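Local coordinates for serine protease pet (Escherichia coli, PDB 4OM9), which acts as a serine protease enterotoxin secreted by enteroaggregative strains as an autotransporter passenger domain and probably cleaves host alpha-fodrin, at residues Y193-D196 and N201-T204; S6-R11 and S197-L202; F40-L45 and I146-G151; T155-I160 and A168-A173; H229-N234 and Q238-T243. All coordinates share one frame; numbering follows the deposited sequence.

Interaction 1: Y193-D196 and N201-T204; sequences YEND and NLTT
The Tyr193 ring is met obliquely by Thr203, whose OG1 stands 3.5 Å from Tyr193 OH. At the edge of the same ring, near its plane, lies the Asn195 amide, a neighbour within the same strand. That amide also reaches across to the backbone of the other segment. Asn195 CG is 3.4 Å from Asn201 O, and a methyl of Leu202 borders the amide further along.

The tyrosine gets there through its first torsion. Tyr193 CG sits between the backbone N and the carbonyl carbon (chi1 81°), and the ring swings its hydroxyl toward the 201-204 segment although the side chain starts out alongside it. Tyr193 OH is hydrogen-bonded to Arg149 NH1, and Thr203 OG1 to Thr240 OG1. Each hydroxyl thus has a hydrogen-bond partner outside the contact. Asn201 O accepts a bond from Ser174 OG, so this buried carbonyl is satisfied beside the amide. The backbone N of Thr203 is bonded to Gln238 OE1.

The contact joins the end of strand 188-195 to the chain that returns past it. Few atoms meet directly, and polar groups of neighbouring strands hold both sides. Just beyond Thr204 the chain runs into the sequence GDSGS, which in this family carries the nucleophilic serine. This is consistent with a segment entering the active-site region of a chymotrypsin-like protease of clan PA.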
# COMPACT_ATOMS: atom_id res chain seq x y z
N TYR A 193 -7.11 -39.35 -7.85
CA TYR A 193 -6.46 -38.28 -8.59
C TYR A 193 -4.98 -38.55 -8.81
O TYR A 193 -4.38 -39.42 -8.18
CB TYR A 193 -6.69 -36.91 -7.90
CG TYR A 193 -5.82 -36.48 -6.71
CD1 TYR A 193 -4.43 -36.39 -6.81
CD2 TYR A 193 -6.41 -36.04 -5.52
CE1 TYR A 193 -3.65 -35.94 -5.75
CE2 TYR A 193 -5.63 -35.58 -4.45
CZ TYR A 193 -4.25 -35.53 -4.58
OH TYR A 193 -3.45 -35.10 -3.55
N GLU A 194 -4.44 -37.78 -9.74
CA GLU A 194 -3.03 -37.79 -10.08
C GLU A 194 -2.54 -36.34 -10.06
O GLU A 194 -3.25 -35.43 -10.49
CB GLU A 194 -2.83 -38.43 -11.46
CG GLU A 194 -1.40 -38.47 -11.97
CD GLU A 194 -1.32 -39.07 -13.37
OE1 GLU A 194 -1.44 -38.31 -14.35
OE2 GLU A 194 -1.15 -40.31 -13.48
N ASN A 195 -1.34 -36.13 -9.53
CA ASN A 195 -0.79 -34.78 -9.49
C ASN A 195 -0.35 -34.26 -10.85
O ASN A 195 -0.11 -35.04 -11.78
CB ASN A 195 0.40 -34.73 -8.54
CG ASN A 195 -0.03 -34.74 -7.12
OD1 ASN A 195 -0.22 -33.68 -6.50
ND2 ASN A 195 -0.22 -35.92 -6.57
N ASP A 196 -0.28 -32.94 -10.96
CA ASP A 196 0.38 -32.30 -12.10
C ASP A 196 1.82 -32.81 -12.18
O ASP A 196 2.48 -32.96 -11.15
CB ASP A 196 0.34 -30.77 -11.93
CG ASP A 196 0.93 -30.03 -13.12
OD1 ASP A 196 0.18 -29.84 -14.09
OD2 ASP A 196 2.12 -29.64 -13.07
N ASN A 201 3.48 -32.24 -5.94
CA ASN A 201 3.56 -32.52 -4.54
C ASN A 201 2.87 -33.86 -4.29
O ASN A 201 1.65 -33.93 -4.29
CB ASN A 201 2.91 -31.39 -3.75
CG ASN A 201 3.05 -31.56 -2.26
OD1 ASN A 201 3.62 -32.55 -1.79
ND2 ASN A 201 2.57 -30.57 -1.50
N LEU A 202 3.65 -34.91 -4.11
CA LEU A 202 3.08 -36.24 -3.95
C LEU A 202 2.56 -36.43 -2.52
O LEU A 202 3.09 -35.86 -1.57
CB LEU A 202 4.10 -37.32 -4.30
CG LEU A 202 4.75 -37.20 -5.68
CD1 LEU A 202 5.86 -38.22 -5.80
CD2 LEU A 202 3.74 -37.35 -6.81
N THR A 203 1.54 -37.27 -2.39
CA THR A 203 0.93 -37.53 -1.10
C THR A 203 1.80 -38.42 -0.23
O THR A 203 2.36 -39.41 -0.69
CB THR A 203 -0.45 -38.16 -1.29
OG1 THR A 203 -1.18 -37.41 -2.27
CG2 THR A 203 -1.23 -38.20 0.02
N THR A 204 1.90 -38.05 1.04
CA THR A 204 2.65 -38.80 2.04
C THR A 204 1.66 -39.27 3.11
O THR A 204 0.52 -38.80 3.13
CB THR A 204 3.74 -37.93 2.69
OG1 THR A 204 3.13 -36.81 3.37
CG2 THR A 204 4.69 -37.41 1.61

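Interaction 2: S6-R11 and S197-L202; sequences SKAWAR and SYFTNL
Lys7 starts with CG beside its backbone N (chi1 -77°), then bends at chi2 (82°) and again at chi4, and these bends carry NZ over one face of the Tyr198 ring. The result is a cation-pi contact. Lys7 NZ lies 3.5 Å from the centroid of the Tyr198 ring, 21° off the ring normal. It is shifted toward the rim, and its nearest ring atom is Tyr198 CE2 at 3.3 Å from Lys7 NZ. Ser197 OG lies at the edge of the same ring, in its plane. Tyr198 is exposed, and the pair lies on the solvent side, while Ala8 and Phe199 are buried.

The two segments belong to the protease domain at the start of the passenger. Residues 6-11 lead into helix 10-17, and residues 197-202 form a loop after strand 188-195. The loop is tightly turned: Phe199 is the centre of an inverse gamma turn, and Asp196 OD2 accepts bonds from the backbone N of both Tyr198 and Phe199.

Deeper in, Ala8 CB meets the Phe199 ring obliquely, with Ala8 CB 4.2 Å from Phe199 CD1. The Phe199 ring also touches Leu16 of helix 10-17, while Tyr13 OH of that helix is bonded to the backbone N of Thr200.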
# COMPACT_ATOMS: atom_id res chain seq x y z
N SER A 6 12.64 -29.44 -8.92
CA SER A 6 13.55 -29.37 -10.06
C SER A 6 13.18 -28.20 -10.94
O SER A 6 14.04 -27.55 -11.54
CB SER A 6 13.53 -30.68 -10.88
OG SER A 6 12.25 -30.97 -11.42
N LYS A 7 11.88 -27.93 -11.02
CA LYS A 7 11.40 -26.78 -11.76
C LYS A 7 11.03 -25.66 -10.79
O LYS A 7 11.56 -24.55 -10.87
CB LYS A 7 10.19 -27.14 -12.62
CG LYS A 7 10.52 -27.89 -13.90
CD LYS A 7 10.70 -29.37 -13.64
CE LYS A 7 10.92 -30.15 -14.95
NZ LYS A 7 9.75 -30.07 -15.87
N ALA A 8 10.12 -25.98 -9.87
CA ALA A 8 9.55 -24.98 -8.98
C ALA A 8 10.44 -24.75 -7.77
O ALA A 8 11.18 -25.63 -7.36
CB ALA A 8 8.17 -25.42 -8.53
N TRP A 9 10.35 -23.57 -7.19
CA TRP A 9 11.01 -23.34 -5.91
C TRP A 9 10.27 -24.03 -4.77
O TRP A 9 9.04 -24.16 -4.79
CB TRP A 9 11.13 -21.86 -5.61
CG TRP A 9 12.32 -21.23 -6.17
CD1 TRP A 9 13.45 -20.88 -5.49
CD2 TRP A 9 12.53 -20.84 -7.53
NE1 TRP A 9 14.35 -20.31 -6.35
CE2 TRP A 9 13.81 -20.26 -7.60
CE3 TRP A 9 11.76 -20.94 -8.69
CZ2 TRP A 9 14.33 -19.77 -8.79
CZ3 TRP A 9 12.27 -20.45 -9.87
CH2 TRP A 9 13.55 -19.88 -9.92
N ALA A 10 11.03 -24.46 -3.78
CA ALA A 10 10.49 -25.17 -2.64
C ALA A 10 9.42 -24.32 -1.95
O ALA A 10 8.37 -24.82 -1.55
CB ALA A 10 11.62 -25.54 -1.68
N ARG A 11 9.69 -23.02 -1.85
CA ARG A 11 8.84 -22.08 -1.14
C ARG A 11 7.51 -21.89 -1.88
O ARG A 11 6.49 -21.48 -1.29
CB ARG A 11 9.58 -20.74 -0.98
CG ARG A 11 8.75 -19.56 -0.57
CD ARG A 11 9.63 -18.35 -0.34
NE ARG A 11 9.40 -17.32 -1.34
CZ ARG A 11 9.89 -16.09 -1.26
NH1 ARG A 11 10.64 -15.74 -0.22
NH2 ARG A 11 9.63 -15.20 -2.21
N SER A 197 2.30 -33.06 -13.39
CA SER A 197 3.64 -33.61 -13.57
C SER A 197 4.77 -32.57 -13.41
O SER A 197 5.92 -32.94 -13.32
CB SER A 197 3.77 -34.29 -14.94
OG SER A 197 3.68 -33.36 -16.00
N TYR A 198 4.43 -31.29 -13.36
CA TYR A 198 5.46 -30.27 -13.18
C TYR A 198 5.39 -29.70 -11.76
O TYR A 198 6.39 -29.65 -11.03
CB TYR A 198 5.31 -29.16 -14.21
CG TYR A 198 5.86 -29.49 -15.60
CD1 TYR A 198 5.58 -30.71 -16.21
CD2 TYR A 198 6.65 -28.59 -16.29
CE1 TYR A 198 6.08 -31.02 -17.47
CE2 TYR A 198 7.15 -28.88 -17.56
CZ TYR A 198 6.86 -30.10 -18.15
OH TYR A 198 7.36 -30.39 -19.40
N PHE A 199 4.20 -29.25 -11.37
CA PHE A 199 4.01 -28.75 -10.03
C PHE A 199 3.54 -29.90 -9.17
O PHE A 199 2.34 -30.13 -9.00
CB PHE A 199 3.02 -27.60 -10.01
CG PHE A 199 3.04 -26.83 -8.74
CD1 PHE A 199 4.04 -25.90 -8.51
CD2 PHE A 199 2.08 -27.04 -7.77
CE1 PHE A 199 4.07 -25.17 -7.33
CE2 PHE A 199 2.10 -26.32 -6.58
CZ PHE A 199 3.10 -25.38 -6.36
N THR A 200 4.51 -30.64 -8.65
CA THR A 200 4.23 -31.97 -8.16
C THR A 200 4.55 -32.09 -6.69
O THR A 200 5.71 -32.01 -6.26
CB THR A 200 5.01 -33.04 -8.96
OG1 THR A 200 4.86 -32.79 -10.36
CG2 THR A 200 4.50 -34.42 -8.64
N ASN A 201 3.48 -32.24 -5.94
CA ASN A 201 3.56 -32.52 -4.54
C ASN A 201 2.87 -33.86 -4.29
O ASN A 201 1.65 -33.93 -4.29
CB ASN A 201 2.91 -31.39 -3.75
CG ASN A 201 3.05 -31.56 -2.26
OD1 ASN A 201 3.62 -32.55 -1.79
ND2 ASN A 201 2.57 -30.57 -1.50
N LEU A 202 3.65 -34.91 -4.11
CA LEU A 202 3.08 -36.24 -3.95
C LEU A 202 2.56 -36.43 -2.52
O LEU A 202 3.09 -35.86 -1.57
CB LEU A 202 4.10 -37.32 -4.30
CG LEU A 202 4.75 -37.20 -5.68
CD1 LEU A 202 5.86 -38.22 -5.80
CD2 LEU A 202 3.74 -37.35 -6.81

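Interaction 3: F40-L45 and I146-G151; sequences FSFPAL and IGFRVG
Phe42 and Phe148 bring together the 40-45 segment and strand 143-151 of the protease-domain sheet, the chymotrypsin-like part of the fold. Strand 143-151 is paired antiparallel with strands 172-185 and 211-216, and it offers Ile146 and Phe148 on one side.

The aromatic contacts come first. Phe42 CD2 approaches the edge of the Phe148 ring, near its plane, and stands 4.0 Å from Phe148 CE1. Seen from Phe42, the approach is oblique. The Phe42 ring is covered on one face by a residue of its own segment: Phe40 CE2 lies 3.4 Å above the plane, over the ring centre. Phe23 and Phe199 meet Phe42 edge-to-face, and Phe148 also meets Trp222, with the ring planes at about 65°. Leu16 of helix 10-17 touches both Phe42 and Phe148. The phenylalanine pair thus sits within a larger cluster of rings.

The second group is aliphatic. Pro43 CG rests 4.1 Å from Ile146 CG2. The first torsion of Ile146 (chi1 -53°) puts CG1 beside the backbone N and this methyl anti to it, and the branch faces the proline. Ile146 also touches Leu175 and His177 of strand 172-185.

No hydrogen bond crosses between the segments. The proline also reaches the Phe148 ring, Pro43 CG lying 4.4 Å from Phe148 CZ.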
# COMPACT_ATOMS: atom_id res chain seq x y z
N PHE A 40 5.45 -21.38 -15.49
CA PHE A 40 4.32 -22.27 -15.16
C PHE A 40 3.02 -21.55 -14.83
O PHE A 40 2.93 -20.81 -13.86
CB PHE A 40 4.62 -23.20 -13.98
CG PHE A 40 3.46 -24.12 -13.64
CD1 PHE A 40 3.22 -25.26 -14.40
CD2 PHE A 40 2.61 -23.82 -12.59
CE1 PHE A 40 2.16 -26.09 -14.11
CE2 PHE A 40 1.53 -24.67 -12.29
CZ PHE A 40 1.31 -25.81 -13.06
N SER A 41 2.00 -21.81 -15.64
CA SER A 41 0.69 -21.23 -15.41
C SER A 41 -0.25 -22.18 -14.67
O SER A 41 -0.55 -23.28 -15.14
CB SER A 41 0.05 -20.80 -16.73
OG SER A 41 0.75 -19.71 -17.30
N PHE A 42 -0.70 -21.75 -13.51
CA PHE A 42 -1.74 -22.44 -12.79
C PHE A 42 -3.05 -22.32 -13.57
O PHE A 42 -3.16 -21.47 -14.45
CB PHE A 42 -1.85 -21.86 -11.37
CG PHE A 42 -0.82 -22.42 -10.44
CD1 PHE A 42 0.47 -21.91 -10.42
CD2 PHE A 42 -1.12 -23.49 -9.60
CE1 PHE A 42 1.42 -22.44 -9.59
CE2 PHE A 42 -0.17 -24.03 -8.75
CZ PHE A 42 1.09 -23.51 -8.73
N PRO A 43 -4.03 -23.19 -13.28
CA PRO A 43 -5.28 -23.19 -14.05
C PRO A 43 -6.09 -21.91 -13.90
O PRO A 43 -5.96 -21.20 -12.90
CB PRO A 43 -6.04 -24.39 -13.48
CG PRO A 43 -5.46 -24.58 -12.13
CD PRO A 43 -4.02 -24.26 -12.27
N ALA A 44 -6.93 -21.62 -14.90
CA ALA A 44 -7.74 -20.41 -14.88
C ALA A 44 -8.85 -20.53 -13.85
O ALA A 44 -10.01 -20.73 -14.19
CB ALA A 44 -8.32 -20.14 -16.26
N LEU A 45 -8.46 -20.42 -12.58
CA LEU A 45 -9.40 -20.42 -11.46
C LEU A 45 -8.89 -19.46 -10.40
O LEU A 45 -7.70 -19.15 -10.40
CB LEU A 45 -9.55 -21.83 -10.87
CG LEU A 45 -10.02 -23.00 -11.74
CD1 LEU A 45 -9.93 -24.27 -10.94
CD2 LEU A 45 -11.44 -22.80 -12.25
N ILE A 146 -10.04 -30.30 -12.03
CA ILE A 146 -8.78 -29.91 -11.44
C ILE A 146 -9.05 -29.44 -10.03
O ILE A 146 -10.10 -28.85 -9.76
CB ILE A 146 -8.09 -28.77 -12.25
CG1 ILE A 146 -7.96 -29.12 -13.74
CG2 ILE A 146 -6.74 -28.41 -11.65
CD1 ILE A 146 -7.16 -30.37 -14.01
N GLY A 147 -8.12 -29.68 -9.12
CA GLY A 147 -8.31 -29.22 -7.78
C GLY A 147 -7.03 -29.11 -7.00
O GLY A 147 -5.96 -29.42 -7.51
N PHE A 148 -7.16 -28.68 -5.75
CA PHE A 148 -6.04 -28.42 -4.88
C PHE A 148 -6.20 -29.19 -3.59
O PHE A 148 -7.31 -29.37 -3.09
CB PHE A 148 -5.93 -26.92 -4.53
CG PHE A 148 -5.46 -26.05 -5.67
CD1 PHE A 148 -4.11 -25.92 -5.95
CD2 PHE A 148 -6.38 -25.32 -6.43
CE1 PHE A 148 -3.67 -25.08 -7.01
CE2 PHE A 148 -5.95 -24.49 -7.47
CZ PHE A 148 -4.60 -24.37 -7.77
N ARG A 149 -5.07 -29.59 -3.02
CA ARG A 149 -5.09 -30.22 -1.72
C ARG A 149 -3.96 -29.67 -0.90
O ARG A 149 -2.88 -29.44 -1.40
CB ARG A 149 -4.96 -31.73 -1.85
CG ARG A 149 -5.13 -32.44 -0.54
CD ARG A 149 -4.20 -33.63 -0.47
NE ARG A 149 -2.91 -33.17 0.00
CZ ARG A 149 -1.79 -33.25 -0.70
NH1 ARG A 149 -1.80 -33.82 -1.89
NH2 ARG A 149 -0.66 -32.80 -0.17
N VAL A 150 -4.21 -29.50 0.38
CA VAL A 150 -3.23 -28.90 1.26
C VAL A 150 -3.02 -29.78 2.48
O VAL A 150 -4.00 -30.26 3.09
CB VAL A 150 -3.72 -27.50 1.63
CG1 VAL A 150 -3.41 -27.14 3.06
CG2 VAL A 150 -3.25 -26.50 0.62
N GLY A 151 -1.77 -30.04 2.83
CA GLY A 151 -1.47 -30.79 4.05
C GLY A 151 0.00 -30.71 4.43
O GLY A 151 0.80 -30.04 3.75

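Interaction 4: T155-I160 and A168-A173; sequences TTFSGI and ADLLSA
Thr155 and Leu170 make the closest direct approach. Thr155 OG1 sits beside the backbone N (chi1 -69°), from where it meets both Leu170 CB, at 4.2 Å, and a water. Beside this, Phe157 CZ comes 4.5 Å from Leu170 CD2, and the leucine methyl lies at the edge of the phenyl ring, near its plane. Apart from these touches, the polar link is made by that one water molecule. It donates to Thr155 OG1 at 2.8 Å and to Leu170 O at 2.8 Å. The same water is hydrogen-bonded to Ser172 OG at 2.6 Å.

The next shell fixes these groups. Thr155 OG1 is also bonded to the carbonyl O of Gly153, so the hydroxyl is held between a backbone carbonyl and the water. Ser172 OG is bonded to Asn201 ND2 and weakly to Gly151 O. Three bonds hold the water, and two of its partners, Thr155 OG1 and Ser172 OG, have these further hydrogen bonds.

Each segment is shaped by a turn. Phe157 to Ile160 form a type I' beta turn, where Ile160 N bonds to Phe157 O at 2.8 Å and Phe157 N bonds back to Ile160 O. This is a tight beta hairpin, strand 156-157 against strand 160-161. Ala168 to Leu171 form a type I turn, which brings the chain into strand 172-185.

Helices 10-17 and 543-550 pack on these side chains. Phe157 touches Ala10 of the first and Ile547 of the second. Leu170 packs on Trp543 of the latter, and strand 172-185 runs antiparallel beside strand 143-151.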
# COMPACT_ATOMS: atom_id res chain seq x y z
N THR A 155 7.82 -34.44 5.11
CA THR A 155 8.06 -33.46 4.07
C THR A 155 9.42 -33.62 3.42
O THR A 155 10.44 -33.79 4.09
CB THR A 155 7.89 -32.04 4.64
OG1 THR A 155 6.51 -31.83 4.95
CG2 THR A 155 8.34 -30.98 3.64
N THR A 156 9.42 -33.57 2.10
CA THR A 156 10.63 -33.78 1.31
C THR A 156 10.64 -32.85 0.12
O THR A 156 9.59 -32.63 -0.49
CB THR A 156 10.74 -35.24 0.81
OG1 THR A 156 10.57 -36.15 1.90
CG2 THR A 156 12.09 -35.49 0.17
N PHE A 157 11.82 -32.32 -0.19
CA PHE A 157 12.03 -31.45 -1.35
C PHE A 157 13.09 -32.08 -2.25
O PHE A 157 14.27 -32.00 -1.94
CB PHE A 157 12.50 -30.04 -0.92
CG PHE A 157 11.54 -29.31 -0.02
CD1 PHE A 157 10.48 -28.58 -0.55
CD2 PHE A 157 11.70 -29.34 1.36
CE1 PHE A 157 9.60 -27.89 0.30
CE2 PHE A 157 10.82 -28.67 2.21
CZ PHE A 157 9.76 -27.95 1.68
N SER A 158 12.66 -32.68 -3.36
CA SER A 158 13.55 -33.41 -4.29
C SER A 158 14.69 -34.11 -3.58
O SER A 158 15.86 -33.78 -3.78
CB SER A 158 14.15 -32.46 -5.34
OG SER A 158 13.17 -32.10 -6.30
N GLY A 159 14.36 -35.05 -2.71
CA GLY A 159 15.39 -35.85 -2.07
C GLY A 159 16.08 -35.17 -0.91
O GLY A 159 17.02 -35.72 -0.34
N ILE A 160 15.64 -33.97 -0.55
CA ILE A 160 16.05 -33.39 0.72
C ILE A 160 15.01 -33.78 1.77
O ILE A 160 13.84 -33.40 1.67
CB ILE A 160 16.19 -31.86 0.66
CG1 ILE A 160 17.35 -31.46 -0.25
CG2 ILE A 160 16.39 -31.30 2.06
CD1 ILE A 160 17.56 -29.95 -0.32
N ALA A 168 3.28 -26.82 10.80
CA ALA A 168 2.42 -25.80 10.21
C ALA A 168 3.18 -24.93 9.19
O ALA A 168 2.64 -24.59 8.13
CB ALA A 168 1.80 -24.92 11.33
N ASP A 169 4.42 -24.58 9.52
CA ASP A 169 5.27 -23.84 8.57
C ASP A 169 5.38 -24.58 7.22
O ASP A 169 5.47 -23.97 6.15
CB ASP A 169 6.67 -23.64 9.14
CG ASP A 169 6.70 -22.78 10.39
OD1 ASP A 169 5.86 -21.86 10.53
OD2 ASP A 169 7.57 -23.04 11.25
N LEU A 170 5.38 -25.90 7.27
CA LEU A 170 5.61 -26.70 6.06
C LEU A 170 4.33 -27.10 5.36
O LEU A 170 4.34 -27.93 4.45
CB LEU A 170 6.42 -27.93 6.41
CG LEU A 170 7.80 -27.59 6.95
CD1 LEU A 170 8.52 -28.84 7.40
CD2 LEU A 170 8.59 -26.86 5.85
N LEU A 171 3.21 -26.54 5.78
CA LEU A 171 1.95 -26.79 5.09
C LEU A 171 2.13 -26.56 3.59
O LEU A 171 2.45 -25.46 3.15
CB LEU A 171 0.83 -25.91 5.65
CG LEU A 171 -0.57 -26.31 5.18
CD1 LEU A 171 -1.10 -27.57 5.93
CD2 LEU A 171 -1.53 -25.15 5.29
N SER A 172 1.93 -27.61 2.79
CA SER A 172 2.24 -27.56 1.36
C SER A 172 1.08 -28.00 0.44
O SER A 172 0.27 -28.84 0.80
CB SER A 172 3.49 -28.39 1.07
OG SER A 172 3.29 -29.75 1.41
N ALA A 173 1.03 -27.45 -0.77
CA ALA A 173 -0.13 -27.63 -1.62
C ALA A 173 0.14 -28.58 -2.77
O ALA A 173 1.24 -28.62 -3.31
CB ALA A 173 -0.57 -26.31 -2.16
O HOH W 1 4.43 -30.59 3.64

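Interaction 5: H229-N234 and Q238-T243; sequences HGIIGN and QKTYVT
Tyr241 lies against Gly230 and Ile232 of the facing strand, from CB to its hydroxyl. Its CG lies beside the backbone N (chi1 -59°), which lays the ring against residues 230-232. Tyr241 CB is 3.9 Å from Gly230 O. Further out, Tyr241 CD1 is 3.5 Å from Gly230 O, which lies at the ring edge in its plane, as does Ile232 N. Tyr241 CE1 then meets Ile232 CG1 at 3.7 Å. At the tip, Tyr241 OH is 3.9 Å from Ile232 CB.

The two strands form a beta hairpin, 221-232 with 239-244. The axes of 229-232 and 239-243 run at 160° to each other, nearly antiparallel. Gly230 pairs with Tyr241 and Ile232 with Lys239 as hydrogen-bonded antiparallel pairs. Ile231 with Thr240 is the non-hydrogen-bonded pair between them. Tyr241 N to Gly230 O is short and straight, 2.7 Å with 173° at the hydrogen.

A classic beta bulge breaks the pattern. His229 and Gly230 both face Tyr241, and Tyr241 O accepts from both. The bond from His229 N is 2.7 Å, while Gly230 N to Tyr241 O is weak at 3.4 Å. His229 ND1 is bonded to Asp101 OD2 and Thr243 OG1 to Asn100 O, so the bulged end is tied to the 100-101 region.

At the turn end a water accepts from Gln238 NE2 at 2.8 Å. It donates to Gly233 O and Asn234 O. Lys239 bends away to a salt bridge with Glu194 and a hydrogen bond with Thr237 O.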
# COMPACT_ATOMS: atom_id res chain seq x y z
N HIS A 229 -7.72 -40.21 1.67
CA HIS A 229 -7.78 -41.58 2.22
C HIS A 229 -6.49 -42.39 2.11
O HIS A 229 -6.09 -43.05 3.06
CB HIS A 229 -8.89 -42.37 1.55
CG HIS A 229 -8.87 -43.82 1.92
ND1 HIS A 229 -9.42 -44.30 3.09
CD2 HIS A 229 -8.36 -44.90 1.28
CE1 HIS A 229 -9.25 -45.61 3.15
NE2 HIS A 229 -8.61 -46.00 2.06
N GLY A 230 -5.86 -42.38 0.94
CA GLY A 230 -4.63 -43.13 0.75
C GLY A 230 -4.03 -43.05 -0.64
O GLY A 230 -4.56 -42.34 -1.49
N ILE A 231 -2.93 -43.77 -0.86
CA ILE A 231 -2.26 -43.76 -2.15
C ILE A 231 -1.98 -45.16 -2.73
O ILE A 231 -1.96 -46.15 -2.01
CB ILE A 231 -0.90 -43.01 -2.09
CG1 ILE A 231 0.21 -43.92 -1.54
CG2 ILE A 231 -1.02 -41.72 -1.27
CD1 ILE A 231 0.01 -44.33 -0.10
N ILE A 232 -1.77 -45.21 -4.04
CA ILE A 232 -1.23 -46.39 -4.72
C ILE A 232 -0.22 -45.90 -5.76
O ILE A 232 -0.45 -44.89 -6.42
CB ILE A 232 -2.32 -47.25 -5.37
CG1 ILE A 232 -3.24 -47.86 -4.31
CG2 ILE A 232 -1.72 -48.38 -6.20
CD1 ILE A 232 -2.53 -48.85 -3.40
N GLY A 233 0.91 -46.58 -5.89
CA GLY A 233 1.97 -46.12 -6.78
C GLY A 233 3.07 -45.37 -6.02
O GLY A 233 3.08 -45.37 -4.78
N ASN A 234 3.97 -44.72 -6.76
CA ASN A 234 5.21 -44.21 -6.16
C ASN A 234 5.66 -42.80 -6.58
O ASN A 234 5.79 -41.91 -5.73
CB ASN A 234 6.34 -45.19 -6.47
CG ASN A 234 6.09 -46.55 -5.87
OD1 ASN A 234 6.38 -46.79 -4.70
ND2 ASN A 234 5.55 -47.46 -6.68
N GLN A 238 1.77 -41.63 -9.18
CA GLN A 238 1.14 -41.95 -7.90
C GLN A 238 -0.31 -41.49 -7.91
O GLN A 238 -0.62 -40.39 -8.34
CB GLN A 238 1.89 -41.28 -6.74
CG GLN A 238 1.30 -41.56 -5.35
CD GLN A 238 1.61 -40.45 -4.35
OE1 GLN A 238 1.14 -39.32 -4.49
NE2 GLN A 238 2.42 -40.76 -3.33
N LYS A 239 -1.20 -42.38 -7.49
CA LYS A 239 -2.59 -42.04 -7.42
C LYS A 239 -2.96 -41.74 -5.96
O LYS A 239 -2.42 -42.36 -5.03
CB LYS A 239 -3.44 -43.19 -7.97
CG LYS A 239 -3.17 -43.57 -9.42
CD LYS A 239 -3.89 -42.59 -10.37
CE LYS A 239 -3.73 -42.93 -11.85
NZ LYS A 239 -2.32 -42.88 -12.30
N THR A 240 -3.89 -40.80 -5.76
CA THR A 240 -4.42 -40.57 -4.42
C THR A 240 -5.93 -40.80 -4.37
O THR A 240 -6.66 -40.41 -5.27
CB THR A 240 -4.09 -39.15 -3.93
OG1 THR A 240 -2.67 -38.97 -3.93
CG2 THR A 240 -4.62 -38.95 -2.52
N TYR A 241 -6.40 -41.42 -3.30
CA TYR A 241 -7.82 -41.64 -3.17
C TYR A 241 -8.41 -40.71 -2.13
O TYR A 241 -7.86 -40.54 -1.05
CB TYR A 241 -8.10 -43.11 -2.83
CG TYR A 241 -7.53 -44.00 -3.89
CD1 TYR A 241 -6.17 -44.30 -3.91
CD2 TYR A 241 -8.33 -44.49 -4.91
CE1 TYR A 241 -5.63 -45.09 -4.89
CE2 TYR A 241 -7.79 -45.28 -5.91
CZ TYR A 241 -6.44 -45.57 -5.88
OH TYR A 241 -5.86 -46.36 -6.85
N VAL A 242 -9.53 -40.10 -2.50
CA VAL A 242 -10.26 -39.22 -1.63
C VAL A 242 -11.60 -39.82 -1.21
O VAL A 242 -12.42 -40.20 -2.06
CB VAL A 242 -10.53 -37.88 -2.29
CG1 VAL A 242 -11.06 -36.89 -1.26
CG2 VAL A 242 -9.26 -37.35 -2.97
N THR A 243 -11.82 -39.89 0.10
CA THR A 243 -13.14 -40.23 0.63
C THR A 243 -14.07 -39.06 0.36
O THR A 243 -13.85 -37.98 0.87
CB THR A 243 -13.08 -40.54 2.14
OG1 THR A 243 -12.36 -41.76 2.33
CG2 THR A 243 -14.49 -40.67 2.73
O HOH W 2 4.09 -43.03 -3.15

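In the fold
All five contacts lie in the protease domain, on the same side of the chain's centre. Interactions 1 and 2 each touch all the others. The centre of interaction 1 is about 8 Å from that of interaction 5, about 11 Å from interaction 2 and about 12 Å from interaction 3; those of interactions 2 and 4 are about 10 Å apart. Interactions 1 and 2 share Asn201 and Leu202, so the 197-204 loop meets both the hairpin side and the N-terminal segment. Interactions 3 and 4 meet along strands 143-151 and 172-185, where Gly151 O bonds to Ser172 N at 2.8 Å. Interactions 4 and 5 are separate, with nearest atoms about 11 Å apart. The GDSGS sequence following interaction 1 probably places the active site close to interactions 1 and 5.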